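PDB 5CE6: FACT-Spt16 from Cicer arietinum, which is a subunit of the histone chaperone complex FACT and, through its N-terminal domain, probably takes part in handling histones H3-H4 during transcription. Local coordinates for residues A[56-61]-A[72-77]; A[83-88]-A[94-99]. All blocks are in the same frame, centred on the assembly; numbering follows the deposited sequence.

Contact 1: residues A[56-61]-A[72-77]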
ATOM      1  N   VAL A  56     -17.884  -4.239  -8.131  1.00 16.07           N
ATOM      2  CA  VAL A  56     -16.461  -4.529  -7.974  1.00 15.15           C
ATOM      3  C   VAL A  56     -16.204  -5.926  -8.515  1.00 23.74           C
ATOM      4  O   VAL A  56     -17.075  -6.798  -8.436  1.00 23.28           O
ATOM      5  CB  VAL A  56     -15.966  -4.404  -6.505  1.00 27.22           C
ATOM      6  CG1 VAL A  56     -16.414  -3.081  -5.894  1.00 27.11           C
ATOM      7  CG2 VAL A  56     -16.448  -5.571  -5.657  1.00 28.99           C
ATOM      8  N   ALA A  57     -15.020  -6.136  -9.079  1.00 15.42           N
ATOM      9  CA  ALA A  57     -14.718  -7.417  -9.710  1.00 20.52           C
ATOM     10  C   ALA A  57     -13.238  -7.748  -9.598  1.00 19.61           C
ATOM     11  O   ALA A  57     -12.383  -6.877  -9.779  1.00 21.22           O
ATOM     12  CB  ALA A  57     -15.158  -7.408 -11.169  1.00 21.57           C
ATOM     13  N   CYS A  58     -12.945  -9.003  -9.278  1.00 17.91           N
ATOM     14  CA  CYS A  58     -11.576  -9.465  -9.098  1.00 18.78           C
ATOM     15  C   CYS A  58     -11.254 -10.561 -10.101  1.00 16.97           C
ATOM     16  O   CYS A  58     -12.083 -11.423 -10.362  1.00 21.34           O
ATOM     17  CB  CYS A  58     -11.381  -9.994  -7.684  1.00 17.59           C
ATOM     18  SG  CYS A  58     -11.553  -8.695  -6.467  1.00 20.57           S
ATOM     19  N   PRO A  59     -10.038 -10.525 -10.667  1.00 18.86           N
ATOM     20  CA  PRO A  59      -9.586 -11.468 -11.692  1.00 23.36           C
ATOM     21  C   PRO A  59      -9.203 -12.822 -11.100  1.00 19.22           C
ATOM     22  O   PRO A  59      -9.160 -12.956  -9.883  1.00 22.06           O
ATOM     23  CB  PRO A  59      -8.340 -10.770 -12.266  1.00 23.51           C
ATOM     24  CG  PRO A  59      -7.803 -10.009 -11.143  1.00 20.77           C
ATOM     25  CD  PRO A  59      -9.002  -9.526 -10.350  1.00 20.04           C
ATOM     26  N   PRO A  60      -8.944 -13.828 -11.958  1.00 25.68           N
ATOM     27  CA  PRO A  60      -8.427 -15.113 -11.471  1.00 30.94           C
ATOM     28  C   PRO A  60      -7.112 -14.922 -10.719  1.00 22.14           C
ATOM     29  O   PRO A  60      -6.488 -13.871 -10.862  1.00 27.90           O
ATOM     30  CB  PRO A  60      -8.181 -15.898 -12.766  1.00 34.25           C
ATOM     31  CG  PRO A  60      -9.154 -15.324 -13.741  1.00 30.57           C
ATOM     32  CD  PRO A  60      -9.237 -13.862 -13.404  1.00 31.82           C
ATOM     33  N   PRO A  61      -6.707 -15.911  -9.903  1.00 29.99           N
ATOM     34  CA  PRO A  61      -5.456 -15.746  -9.152  1.00 36.24           C
ATOM     35  C   PRO A  61      -4.270 -15.533 -10.090  1.00 39.37           C
ATOM     36  O   PRO A  61      -4.220 -16.165 -11.144  1.00 40.04           O
ATOM     37  CB  PRO A  61      -5.310 -17.082  -8.423  1.00 36.91           C
ATOM     38  CG  PRO A  61      -6.697 -17.617  -8.318  1.00 36.76           C
ATOM     39  CD  PRO A  61      -7.389 -17.176  -9.576  1.00 34.19           C
ATOM     40  N   ALA A  72      -8.914  -5.380  -2.214  1.00 16.45           N
ATOM     41  CA  ALA A  72      -8.941  -4.785  -0.884  1.00 11.25           C
ATOM     42  C   ALA A  72     -10.349  -4.728  -0.290  1.00 16.41           C
ATOM     43  O   ALA A  72     -10.530  -4.971   0.904  1.00 12.45           O
ATOM     44  CB  ALA A  72      -8.307  -3.400  -0.914  1.00 14.72           C
ATOM     45  N   LEU A  73     -11.349  -4.414  -1.110  1.00 18.09           N
ATOM     46  CA  LEU A  73     -12.725  -4.392  -0.616  1.00 19.43           C
ATOM     47  C   LEU A  73     -13.176  -5.771  -0.138  1.00 17.33           C
ATOM     48  O   LEU A  73     -13.762  -5.892   0.941  1.00 16.14           O
ATOM     49  CB  LEU A  73     -13.697  -3.837  -1.661  1.00 16.53           C
ATOM     50  CG  LEU A  73     -15.142  -3.779  -1.168  1.00 19.17           C
ATOM     51  CD1 LEU A  73     -15.274  -2.856   0.033  1.00 15.94           C
ATOM     52  CD2 LEU A  73     -16.106  -3.372  -2.276  1.00 19.01           C
ATOM     53  N   PHE A  74     -12.922  -6.805  -0.943  1.00 16.75           N
ATOM     54  CA  PHE A  74     -13.230  -8.166  -0.514  1.00 16.66           C
ATOM     55  C   PHE A  74     -12.529  -8.546   0.787  1.00 15.14           C
ATOM     56  O   PHE A  74     -13.148  -9.125   1.667  1.00 16.13           O
ATOM     57  CB  PHE A  74     -12.892  -9.190  -1.600  1.00 13.96           C
ATOM     58  CG  PHE A  74     -13.928  -9.304  -2.674  1.00 18.23           C
ATOM     59  CD1 PHE A  74     -15.059 -10.092  -2.481  1.00 25.77           C
ATOM     60  CD2 PHE A  74     -13.756  -8.670  -3.889  1.00 27.35           C
ATOM     61  CE1 PHE A  74     -16.016 -10.219  -3.479  1.00 24.17           C
ATOM     62  CE2 PHE A  74     -14.704  -8.796  -4.901  1.00 30.54           C
ATOM     63  CZ  PHE A  74     -15.833  -9.569  -4.697  1.00 29.96           C
ATOM     64  N   LEU A  75     -11.239  -8.228   0.902  1.00 16.98           N
ATOM     65  CA  LEU A  75     -10.497  -8.493   2.134  1.00 17.53           C
ATOM     66  C   LEU A  75     -11.065  -7.711   3.317  1.00 18.10           C
ATOM     67  O   LEU A  75     -11.193  -8.234   4.430  1.00 20.54           O
ATOM     68  CB  LEU A  75      -9.007  -8.149   1.934  1.00 15.58           C
ATOM     69  CG  LEU A  75      -8.250  -9.156   1.063  1.00 17.47           C
ATOM     70  CD1 LEU A  75      -6.900  -8.599   0.638  1.00 21.38           C
ATOM     71  CD2 LEU A  75      -8.052 -10.453   1.823  1.00 21.97           C
ATOM     72  N   TRP A  76     -11.402  -6.449   3.074  1.00 15.72           N
ATOM     73  CA  TRP A  76     -11.926  -5.577   4.115  1.00 15.91           C
ATOM     74  C   TRP A  76     -13.272  -6.083   4.601  1.00 16.75           C
ATOM     75  O   TRP A  76     -13.519  -6.199   5.806  1.00 17.49           O
ATOM     76  CB  TRP A  76     -12.059  -4.157   3.557  1.00 14.67           C
ATOM     77  CG  TRP A  76     -12.484  -3.113   4.549  1.00 17.34           C
ATOM     78  CD1 TRP A  76     -11.729  -2.579   5.561  1.00 18.43           C
ATOM     79  CD2 TRP A  76     -13.745  -2.439   4.590  1.00 16.41           C
ATOM     80  NE1 TRP A  76     -12.459  -1.630   6.240  1.00 21.53           N
ATOM     81  CE2 TRP A  76     -13.697  -1.520   5.658  1.00 18.79           C
ATOM     82  CE3 TRP A  76     -14.915  -2.528   3.825  1.00 19.59           C
ATOM     83  CZ2 TRP A  76     -14.780  -0.703   5.986  1.00 20.77           C
ATOM     84  CZ3 TRP A  76     -15.980  -1.712   4.143  1.00 16.24           C
ATOM     85  CH2 TRP A  76     -15.911  -0.815   5.218  1.00 17.56           C
ATOM     86  N   LEU A  77     -14.139  -6.420   3.653  1.00 17.82           N
ATOM     87  CA  LEU A  77     -15.512  -6.790   3.974  1.00 19.75           C
ATOM     88  C   LEU A  77     -15.614  -8.224   4.507  1.00 20.75           C
ATOM     89  O   LEU A  77     -16.309  -8.485   5.505  1.00 20.67           O
ATOM     90  CB  LEU A  77     -16.387  -6.621   2.723  1.00 22.73           C
ATOM     91  CG  LEU A  77     -17.861  -6.231   2.832  1.00 35.08           C
ATOM     92  CD1 LEU A  77     -18.050  -5.006   3.719  1.00 34.24           C
ATOM     93  CD2 LEU A  77     -18.429  -5.959   1.447  1.00 27.96           C
TER

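Contact 2: residues A[83-88]-A[94-99]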
ATOM      1  N   PRO A  83     -11.280 -14.530  -5.873  1.00 24.19           N
ATOM      2  CA  PRO A  83     -10.851 -14.352  -7.263  1.00 28.29           C
ATOM      3  C   PRO A  83     -11.962 -14.759  -8.224  1.00 22.55           C
ATOM      4  O   PRO A  83     -12.854 -15.523  -7.843  1.00 27.23           O
ATOM      5  CB  PRO A  83      -9.662 -15.313  -7.393  1.00 32.01           C
ATOM      6  CG  PRO A  83      -9.228 -15.602  -5.982  1.00 34.22           C
ATOM      7  CD  PRO A  83     -10.500 -15.572  -5.185  1.00 28.41           C
ATOM      8  N   GLU A  84     -11.896 -14.247  -9.451  1.00 20.29           N
ATOM      9  CA  GLU A  84     -12.915 -14.475 -10.473  1.00 20.20           C
ATOM     10  C   GLU A  84     -14.341 -14.326  -9.923  1.00 18.62           C
ATOM     11  O   GLU A  84     -15.207 -15.186 -10.125  1.00 21.08           O
ATOM     12  CB  GLU A  84     -12.712 -15.826 -11.166  1.00 23.89           C
ATOM     13  CG  GLU A  84     -13.302 -15.883 -12.562  1.00 30.56           C
ATOM     14  CD  GLU A  84     -13.010 -17.186 -13.273  1.00 35.07           C
ATOM     15  OE1 GLU A  84     -13.218 -18.263 -12.671  1.00 32.85           O
ATOM     16  OE2 GLU A  84     -12.572 -17.125 -14.440  1.00 33.21           O
ATOM     17  N   THR A  85     -14.565 -13.215  -9.224  1.00 19.85           N
ATOM     18  CA  THR A  85     -15.853 -12.941  -8.602  1.00 22.91           C
ATOM     19  C   THR A  85     -16.277 -11.513  -8.918  1.00 17.28           C
ATOM     20  O   THR A  85     -15.460 -10.597  -8.889  1.00 18.95           O
ATOM     21  CB  THR A  85     -15.786 -13.145  -7.072  1.00 20.31           C
ATOM     22  OG1 THR A  85     -15.517 -14.522  -6.782  1.00 21.70           O
ATOM     23  CG2 THR A  85     -17.093 -12.755  -6.397  1.00 20.15           C
ATOM     24  N   ILE A  86     -17.556 -11.333  -9.234  1.00 19.82           N
ATOM     25  CA  ILE A  86     -18.129 -10.000  -9.397  1.00 18.01           C
ATOM     26  C   ILE A  86     -19.145  -9.760  -8.280  1.00 18.09           C
ATOM     27  O   ILE A  86     -19.983 -10.617  -8.009  1.00 18.82           O
ATOM     28  CB  ILE A  86     -18.851  -9.892 -10.741  1.00 22.83           C
ATOM     29  CG1 ILE A  86     -17.864 -10.069 -11.903  1.00 19.15           C
ATOM     30  CG2 ILE A  86     -19.598  -8.574 -10.850  1.00 20.50           C
ATOM     31  CD1 ILE A  86     -18.553 -10.475 -13.216  1.00 20.49           C
ATOM     32  N   MET A  87     -19.075  -8.601  -7.634  1.00 17.44           N
ATOM     33  CA  MET A  87     -20.038  -8.270  -6.588  1.00 17.60           C
ATOM     34  C   MET A  87     -20.649  -6.908  -6.875  1.00 19.03           C
ATOM     35  O   MET A  87     -19.924  -5.934  -7.101  1.00 18.97           O
ATOM     36  CB  MET A  87     -19.361  -8.276  -5.214  1.00 16.71           C
ATOM     37  CG  MET A  87     -20.272  -7.944  -4.060  1.00 25.48           C
ATOM     38  SD  MET A  87     -19.509  -8.448  -2.502  1.00 24.16           S
ATOM     39  CE  MET A  87     -17.992  -7.506  -2.534  1.00 28.67           C
ATOM     40  N   VAL A  88     -21.977  -6.845  -6.869  1.00 18.76           N
ATOM     41  CA  VAL A  88     -22.685  -5.602  -7.166  1.00 19.21           C
ATOM     42  C   VAL A  88     -23.616  -5.194  -6.026  1.00 19.47           C
ATOM     43  O   VAL A  88     -24.544  -5.924  -5.669  1.00 21.56           O
ATOM     44  CB  VAL A  88     -23.497  -5.703  -8.470  1.00 21.90           C
ATOM     45  CG1 VAL A  88     -24.292  -4.427  -8.693  1.00 22.20           C
ATOM     46  CG2 VAL A  88     -22.571  -5.955  -9.654  1.00 20.70           C
ATOM     47  N   ILE A  94     -27.400  -7.287  -2.723  1.00 22.06           N
ATOM     48  CA  ILE A  94     -26.009  -7.447  -3.144  1.00 20.98           C
ATOM     49  C   ILE A  94     -25.962  -8.682  -4.029  1.00 25.28           C
ATOM     50  O   ILE A  94     -26.301  -9.767  -3.580  1.00 21.91           O
ATOM     51  CB  ILE A  94     -25.067  -7.657  -1.954  1.00 20.01           C
ATOM     52  CG1 ILE A  94     -25.163  -6.471  -0.989  1.00 23.01           C
ATOM     53  CG2 ILE A  94     -23.617  -7.812  -2.434  1.00 18.97           C
ATOM     54  CD1 ILE A  94     -24.234  -6.563   0.206  1.00 21.58           C
ATOM     55  N   HIS A  95     -25.559  -8.509  -5.281  1.00 21.40           N
ATOM     56  CA  HIS A  95     -25.475  -9.628  -6.206  1.00 21.93           C
ATOM     57  C   HIS A  95     -24.040 -10.100  -6.318  1.00 20.95           C
ATOM     58  O   HIS A  95     -23.128  -9.291  -6.429  1.00 20.86           O
ATOM     59  CB  HIS A  95     -26.003  -9.215  -7.578  1.00 22.76           C
ATOM     60  CG  HIS A  95     -27.467  -8.924  -7.591  1.00 23.97           C
ATOM     61  ND1 HIS A  95     -28.408  -9.846  -8.000  1.00 25.22           N
ATOM     62  CD2 HIS A  95     -28.158  -7.812  -7.245  1.00 26.34           C
ATOM     63  CE1 HIS A  95     -29.612  -9.316  -7.903  1.00 31.90           C
ATOM     64  NE2 HIS A  95     -29.488  -8.079  -7.448  1.00 28.81           N
ATOM     65  N   VAL A  96     -23.837 -11.410  -6.265  1.00 21.23           N
ATOM     66  CA  VAL A  96     -22.508 -11.975  -6.396  1.00 20.50           C
ATOM     67  C   VAL A  96     -22.531 -13.001  -7.512  1.00 21.35           C
ATOM     68  O   VAL A  96     -23.423 -13.835  -7.551  1.00 22.40           O
ATOM     69  CB  VAL A  96     -22.056 -12.650  -5.092  1.00 20.08           C
ATOM     70  CG1 VAL A  96     -20.628 -13.139  -5.210  1.00 19.48           C
ATOM     71  CG2 VAL A  96     -22.171 -11.674  -3.911  1.00 20.12           C
ATOM     72  N   LEU A  97     -21.576 -12.914  -8.433  1.00 20.99           N
ATOM     73  CA  LEU A  97     -21.417 -13.928  -9.478  1.00 21.80           C
ATOM     74  C   LEU A  97     -20.098 -14.626  -9.195  1.00 21.15           C
ATOM     75  O   LEU A  97     -19.045 -13.991  -9.223  1.00 20.17           O
ATOM     76  CB  LEU A  97     -21.378 -13.276 -10.864  1.00 22.14           C
ATOM     77  CG  LEU A  97     -21.154 -14.206 -12.058  1.00 24.71           C
ATOM     78  CD1 LEU A  97     -22.124 -15.367 -12.010  1.00 28.89           C
ATOM     79  CD2 LEU A  97     -21.313 -13.438 -13.358  1.00 29.08           C
ATOM     80  N   CYS A  98     -20.155 -15.922  -8.897  1.00 21.78           N
ATOM     81  CA  CYS A  98     -18.977 -16.646  -8.422  1.00 21.30           C
ATOM     82  C   CYS A  98     -19.163 -18.145  -8.576  1.00 28.33           C
ATOM     83  O   CYS A  98     -20.229 -18.601  -8.975  1.00 23.57           O
ATOM     84  CB  CYS A  98     -18.717 -16.321  -6.946  1.00 21.77           C
ATOM     85  SG  CYS A  98     -20.044 -16.833  -5.823  1.00 26.56           S
ATOM     86  N   SER A  99     -18.127 -18.903  -8.230  1.00 27.08           N
ATOM     87  CA  SER A  99     -18.183 -20.366  -8.277  1.00 27.70           C
ATOM     88  C   SER A  99     -19.142 -20.926  -7.225  1.00 28.19           C
ATOM     89  O   SER A  99     -19.482 -20.242  -6.259  1.00 29.51           O
ATOM     90  CB  SER A  99     -16.784 -20.937  -8.042  1.00 27.41           C
ATOM     91  OG  SER A  99     -16.374 -20.694  -6.708  1.00 30.03           O
TER

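Contact 1: residues A[56-61]-A[72-77]
F74 reaches from the helix to strand 56-58, and its ring meets both V56 and C58. Its CB leads to a ring whose CG stands opposite the carbonyl carbon and beside the backbone N (chi1 -80°), which carries the flat group out from the helix toward the strand. Along one side of the ring, CD2 of F74 lies 3.4 Å from SG of C58. The sulfur also touches CE2, approaching obliquely, 63° off the ring normal, in a cysteine sulfur-aromatic contact. CE2 of F74 meets CG2 of V56 at 3.7 Å, and F74 CZ at the far end only grazes that methyl at 4.2 Å. The other methyl of V56 is engaged by L73, whose CD2 comes within 3.6 Å of CG1, the two side chains crossing at about a right angle. V56, short and beta-branched, suits a strand, and its CG2 also comes near L73 CD2, while the small, polarisable thiol of C58 can come close against the ring. Were F74 an alanine, C58 SG and V56 CG2 would probably lose their aromatic partner and a gap would open between helix and strand. The helix passes across the strand at 101°, their axes 9.5 Å apart. M87 and T85 of strand 85-89 touch F74, and F191 of helix 188-196 packs on V56 and L73, so the contact is a buried helix-on-sheet layer of the N-terminal lobe.

Contact 2: residues A[83-88]-A[94-99]
Strands 85-88 and 94-98 run antiparallel (171°), with I86 facing L97 and V88 facing H95 in hydrogen-bonded pairs and M87 facing V96 in the non-hydrogen-bonded pair between them. Each hydrogen-bonded pair is joined twice, nearly straight: I86 N gives to L97 O at 3.0 Å and L97 N to I86 O at 2.8 Å, V88 N to H95 O at 2.7 Å and H95 N to V88 O at 2.8 Å. The I86 and L97 side chains run alongside each other in the same direction, I86 CD1 4.1 Å from L97 CD2; V88 and H95 share their face. H95 ND1 is hydrogen-bonded to H124 NE2 and H95 NE2 to Q93 OE1, so both buried imidazole nitrogens have partners. On the other face, with V96, M87 has CG anti to the backbone N (chi1 180°), 3.7 Å from CG2 of I94, before the chain bends at chi3 and leads away. T85 lays CG2 against CG1 of V96 at 3.7 Å, while its OG1 bonds back to P83 O at 3.0 Å from above the carbonyl plane. The beta-branched T85, I86, V88, I94 and V96 suit the extended backbone; the faces are largely apolar, H95 a polar exception. E84 and T85 stand opposite C58 of strand 53-58, a G1 beta bulge. S99 N-caps the next helix, and the whole is a beta hairpin within the lobe's mixed sheet.

How the contacts relate
Contact 1 and contact 2 have centres 9 Å apart and follow in series along the chain, the first closing before the second opens. Helix 69-78, which packs on strand 53-58, is followed, after a short connection, by strand 85-89 of the hairpin. Strands 53-58 and 85-89 are antiparallel neighbours in one six-stranded mixed sheet, joined by V56 O with M87 N at 2.8 Å and C58 N with T85 O at 3.0 Å, both probable hydrogen bonds. On the helix side, CE1 of F74 touches CE of M87 at 3.5 Å. The helix thus covers part of a sheet that the hairpin widens, and both contacts belong to the core of the SPT16 N-terminal lobe.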